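Local atomic coordinates of putative ATP-dependent endonuclease of the OLD family (Thermus scotoductus, PDB entry 6P74), a protein that degrades linear and supercoiled double-stranded DNA as a metal-dependent 5'-3' exonuclease, nicks circular DNA, and has DNA-stimulated ATPase activity. Residues Leu20-Asn30 against Gln304-Ala315. Numbering follows the deposited sequence.
Sequences LGPLTAIVGPN and QIIYSTHSPIFA
Tyr-307 lays its ring across strand 23-27. One face covers Ala-25, whose CA sits 4.2 Å from the Tyr-307 ring centroid in a CH-pi contact; Thr-24 O shares that face. With CG between backbone N and carbonyl carbon (chi1 58°), the ring turns over the neighbouring strand. Leu-23 CD1 meets the ring edge, 3.9 Å from Tyr-307 CE2, and packs on Ile-305 CB. The hydroxyl passes Ala-25 CB and points at Phe-314 O near the ring plane; that modelled bond is very short and its length doubtful. Strands 23-27 and 304-308 run parallel. Their N-H donors alternate: Ile-305 N to Pro-22 O (2.9 Å), Thr-24 N to Ile-305 O, Tyr-307 N to Thr-24 O, Ile-26 N to Tyr-307 O, Thr-309 N to Ile-26 O. On the other sheet face Ile-306 lies alongside Thr-24, and its CD1 meets Leu-20 CD2 at 4.1 Å.

At the start, Gln-304 stretches out with CG anti to its backbone N (chi1 163°). Its NE2 reaches Gly-21 O at 3.0 Å, nearly straight (171°), from above the carbonyl plane. Thr-24 OG1 donates from the opposite face. Gln-304 OE1 accepts from Thr-272 and Leu-2.

At the far end a water accepts from Gly-28 N, its oxygen 2.6 Å from Thr-309 O, to which it donates. Thr-309 OG1 forms an ST turn with Ser-311 N and bonds Glu-279. These are central strands of the P-loop ATPase sheet; 23-27 leads into the inferred ATP-binding loop. Two donors fix the Gly-21 carbonyl, while the water joins Gly-28 to Thr-309 where that loop begins.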
loop_
_atom_site.group_PDB
_atom_site.type_symbol
_atom_site.label_atom_id
_atom_site.label_comp_id
_atom_site.label_asym_id
_atom_site.label_seq_id
_atom_site.Cartn_x
_atom_site.Cartn_y
_atom_site.Cartn_z
ATOM N N LEU A 20 -21.477 -2.654 -12.451
ATOM C CA LEU A 20 -21.081 -1.279 -12.216
ATOM C C LEU A 20 -22.053 -0.371 -12.949
ATOM O O LEU A 20 -22.414 -0.640 -14.093
ATOM C CB LEU A 20 -19.651 -1.032 -12.679
ATOM C CG LEU A 20 -18.582 -1.866 -11.971
ATOM C CD1 LEU A 20 -17.256 -1.705 -12.693
ATOM C CD2 LEU A 20 -18.432 -1.427 -10.544
ATOM N N GLY A 21 -22.493 0.687 -12.279
ATOM C CA GLY A 21 -23.417 1.626 -12.867
ATOM C C GLY A 21 -22.913 3.054 -12.814
ATOM O O GLY A 21 -21.812 3.339 -12.321
ATOM N N PRO A 22 -23.729 3.987 -13.311
ATOM C CA PRO A 22 -23.247 5.374 -13.454
ATOM C C PRO A 22 -22.801 5.957 -12.132
ATOM O O PRO A 22 -21.848 6.745 -12.072
ATOM C CB PRO A 22 -24.467 6.120 -14.024
ATOM C CG PRO A 22 -25.423 5.054 -14.485
ATOM C CD PRO A 22 -25.167 3.855 -13.605
ATOM N N LEU A 23 -23.488 5.580 -11.061
ATOM C CA LEU A 23 -23.032 5.813 -9.705
ATOM C C LEU A 23 -22.964 4.448 -9.044
ATOM O O LEU A 23 -23.960 3.715 -9.040
ATOM C CB LEU A 23 -23.992 6.731 -8.955
ATOM C CG LEU A 23 -23.466 7.453 -7.731
ATOM C CD1 LEU A 23 -22.392 8.417 -8.167
ATOM C CD2 LEU A 23 -24.604 8.194 -7.078
ATOM N N THR A 24 -21.790 4.094 -8.520
ATOM C CA THR A 24 -21.599 2.835 -7.808
ATOM C C THR A 24 -21.049 3.180 -6.429
ATOM O O THR A 24 -19.939 3.711 -6.318
ATOM C CB THR A 24 -20.670 1.892 -8.571
ATOM O OG1 THR A 24 -21.082 1.799 -9.947
ATOM C CG2 THR A 24 -20.716 0.520 -7.956
ATOM N N ALA A 25 -21.839 2.903 -5.380
ATOM C CA ALA A 25 -21.495 3.244 -4.004
ATOM C C ALA A 25 -21.188 1.941 -3.289
ATOM O O ALA A 25 -22.082 1.105 -3.099
ATOM C CB ALA A 25 -22.629 3.992 -3.301
ATOM N N ILE A 26 -19.936 1.773 -2.885
ATOM C CA ILE A 26 -19.440 0.515 -2.345
ATOM C C ILE A 26 -19.250 0.682 -0.845
ATOM O O ILE A 26 -18.463 1.529 -0.409
ATOM C CB ILE A 26 -18.131 0.105 -3.024
ATOM C CG1 ILE A 26 -18.307 0.140 -4.555
ATOM C CG2 ILE A 26 -17.670 -1.216 -2.480
ATOM C CD1 ILE A 26 -17.139 -0.449 -5.333
ATOM N N VAL A 27 -19.972 -0.118 -0.055
ATOM C CA VAL A 27 -19.939 -0.026 1.401
ATOM C C VAL A 27 -19.655 -1.400 1.994
ATOM O O VAL A 27 -19.824 -2.435 1.344
ATOM C CB VAL A 27 -21.251 0.528 1.979
ATOM C CG1 VAL A 27 -21.737 1.695 1.158
ATOM C CG2 VAL A 27 -22.291 -0.572 2.019
ATOM N N GLY A 28 -19.238 -1.397 3.255
ATOM C CA GLY A 28 -18.892 -2.609 3.960
ATOM C C GLY A 28 -17.774 -2.341 4.945
ATOM O O GLY A 28 -17.156 -1.273 4.923
ATOM N N PRO A 29 -17.486 -3.297 5.825
ATOM C CA PRO A 29 -16.465 -3.075 6.860
ATOM C C PRO A 29 -15.046 -3.042 6.296
ATOM O O PRO A 29 -14.756 -3.456 5.167
ATOM C CB PRO A 29 -16.653 -4.261 7.805
ATOM C CG PRO A 29 -18.060 -4.727 7.548
ATOM C CD PRO A 29 -18.232 -4.540 6.062
ATOM N N ASN A 30 -14.144 -2.555 7.149
ATOM C CA ASN A 30 -12.756 -2.312 6.774
ATOM C C ASN A 30 -11.972 -3.615 6.659
ATOM O O ASN A 30 -11.963 -4.436 7.585
ATOM C CB ASN A 30 -12.091 -1.392 7.799
ATOM C CG ASN A 30 -12.609 0.027 7.721
ATOM O OD1 ASN A 30 -13.108 0.454 6.676
ATOM N ND2 ASN A 30 -12.488 0.762 8.811
ATOM N N GLN A 304 -19.035 8.804 -14.861
ATOM C CA GLN A 304 -19.394 7.685 -14.013
ATOM C C GLN A 304 -18.543 7.774 -12.755
ATOM O O GLN A 304 -17.327 7.969 -12.849
ATOM C CB GLN A 304 -19.172 6.358 -14.745
ATOM C CG GLN A 304 -19.137 5.155 -13.815
ATOM C CD GLN A 304 -18.849 3.864 -14.548
ATOM O OE1 GLN A 304 -17.951 3.809 -15.400
ATOM N NE2 GLN A 304 -19.608 2.804 -14.218
ATOM N N ILE A 305 -19.174 7.660 -11.583
ATOM C CA ILE A 305 -18.473 7.757 -10.298
ATOM C C ILE A 305 -18.566 6.417 -9.588
ATOM O O ILE A 305 -19.669 5.913 -9.328
ATOM C CB ILE A 305 -19.041 8.874 -9.401
ATOM C CG1 ILE A 305 -19.046 10.208 -10.131
ATOM C CG2 ILE A 305 -18.202 9.017 -8.144
ATOM C CD1 ILE A 305 -17.648 10.741 -10.368
ATOM N N ILE A 306 -17.417 5.854 -9.247
ATOM C CA ILE A 306 -17.335 4.624 -8.482
ATOM C C ILE A 306 -16.556 4.947 -7.221
ATOM O O ILE A 306 -15.445 5.478 -7.304
ATOM C CB ILE A 306 -16.643 3.508 -9.278
ATOM C CG1 ILE A 306 -17.428 3.185 -10.550
ATOM C CG2 ILE A 306 -16.412 2.265 -8.408
ATOM C CD1 ILE A 306 -16.680 2.218 -11.462
ATOM N N TYR A 307 -17.123 4.629 -6.056
ATOM C CA TYR A 307 -16.417 4.989 -4.837
ATOM C C TYR A 307 -16.720 4.028 -3.697
ATOM O O TYR A 307 -17.787 3.406 -3.639
ATOM C CB TYR A 307 -16.748 6.420 -4.423
ATOM C CG TYR A 307 -18.210 6.692 -4.203
ATOM C CD1 TYR A 307 -18.816 6.386 -2.994
ATOM C CD2 TYR A 307 -18.979 7.276 -5.189
ATOM C CE1 TYR A 307 -20.143 6.641 -2.780
ATOM C CE2 TYR A 307 -20.300 7.546 -4.985
ATOM C CZ TYR A 307 -20.881 7.229 -3.772
ATOM O OH TYR A 307 -22.214 7.494 -3.556
ATOM N N SER A 308 -15.736 3.884 -2.814
ATOM C CA SER A 308 -15.938 3.362 -1.473
ATOM C C SER A 308 -16.314 4.523 -0.552
ATOM O O SER A 308 -15.929 5.671 -0.784
ATOM C CB SER A 308 -14.685 2.640 -0.971
ATOM O OG SER A 308 -13.556 3.505 -0.904
ATOM N N THR A 309 -17.112 4.223 0.475
ATOM C CA THR A 309 -17.544 5.249 1.415
ATOM C C THR A 309 -17.863 4.635 2.768
ATOM O O THR A 309 -18.249 3.465 2.872
ATOM C CB THR A 309 -18.776 6.012 0.912
ATOM O OG1 THR A 309 -18.964 7.182 1.704
ATOM C CG2 THR A 309 -20.020 5.153 1.030
ATOM N N HIS A 310 -17.694 5.453 3.808
ATOM C CA HIS A 310 -18.147 5.152 5.159
ATOM C C HIS A 310 -19.256 6.082 5.605
ATOM O O HIS A 310 -19.687 6.007 6.762
ATOM C CB HIS A 310 -16.989 5.261 6.151
ATOM C CG HIS A 310 -16.071 4.087 6.137
ATOM N ND1 HIS A 310 -16.340 2.929 6.838
ATOM C CD2 HIS A 310 -14.882 3.888 5.518
ATOM C CE1 HIS A 310 -15.360 2.064 6.644
ATOM N NE2 HIS A 310 -14.462 2.622 5.849
ATOM N N SER A 311 -19.701 6.967 4.737
ATOM C CA SER A 311 -20.593 8.051 5.099
ATOM C C SER A 311 -22.007 7.724 4.682
ATOM O O SER A 311 -22.231 7.365 3.521
ATOM C CB SER A 311 -20.158 9.348 4.431
ATOM O OG SER A 311 -21.137 10.364 4.619
ATOM N N PRO A 312 -22.992 7.831 5.575
ATOM C CA PRO A 312 -24.386 7.691 5.134
ATOM C C PRO A 312 -24.843 8.814 4.201
ATOM O O PRO A 312 -25.960 8.752 3.672
ATOM C CB PRO A 312 -25.177 7.690 6.450
ATOM C CG PRO A 312 -24.287 8.377 7.437
ATOM C CD PRO A 312 -22.870 8.073 7.018
ATOM N N ILE A 313 -24.044 9.850 4.002
ATOM C CA ILE A 313 -24.475 10.893 3.088
ATOM C C ILE A 313 -24.231 10.469 1.648
ATOM O O ILE A 313 -25.032 10.787 0.766
ATOM C CB ILE A 313 -23.782 12.215 3.453
ATOM C CG1 ILE A 313 -24.355 12.741 4.784
ATOM C CG2 ILE A 313 -23.938 13.236 2.350
ATOM C CD1 ILE A 313 -23.323 13.505 5.622
ATOM N N PHE A 314 -23.177 9.687 1.400
ATOM C CA PHE A 314 -22.859 9.171 0.071
ATOM C C PHE A 314 -23.482 7.806 -0.221
ATOM O O PHE A 314 -23.355 7.302 -1.347
ATOM C CB PHE A 314 -21.338 9.081 -0.105
ATOM C CG PHE A 314 -20.660 10.412 -0.216
ATOM C CD1 PHE A 314 -20.276 11.110 0.925
ATOM C CD2 PHE A 314 -20.407 10.973 -1.463
ATOM C CE1 PHE A 314 -19.659 12.348 0.821
ATOM C CE2 PHE A 314 -19.782 12.208 -1.580
ATOM C CZ PHE A 314 -19.405 12.896 -0.438
ATOM N N ALA A 315 -24.139 7.179 0.742
ATOM C CA ALA A 315 -24.736 5.867 0.513
ATOM C C ALA A 315 -26.225 6.020 0.802
ATOM O O ALA A 315 -26.672 5.813 1.932
ATOM C CB ALA A 315 -24.072 4.809 1.354
HETATM O O HOH W 1 -18.346 1.371 4.334
#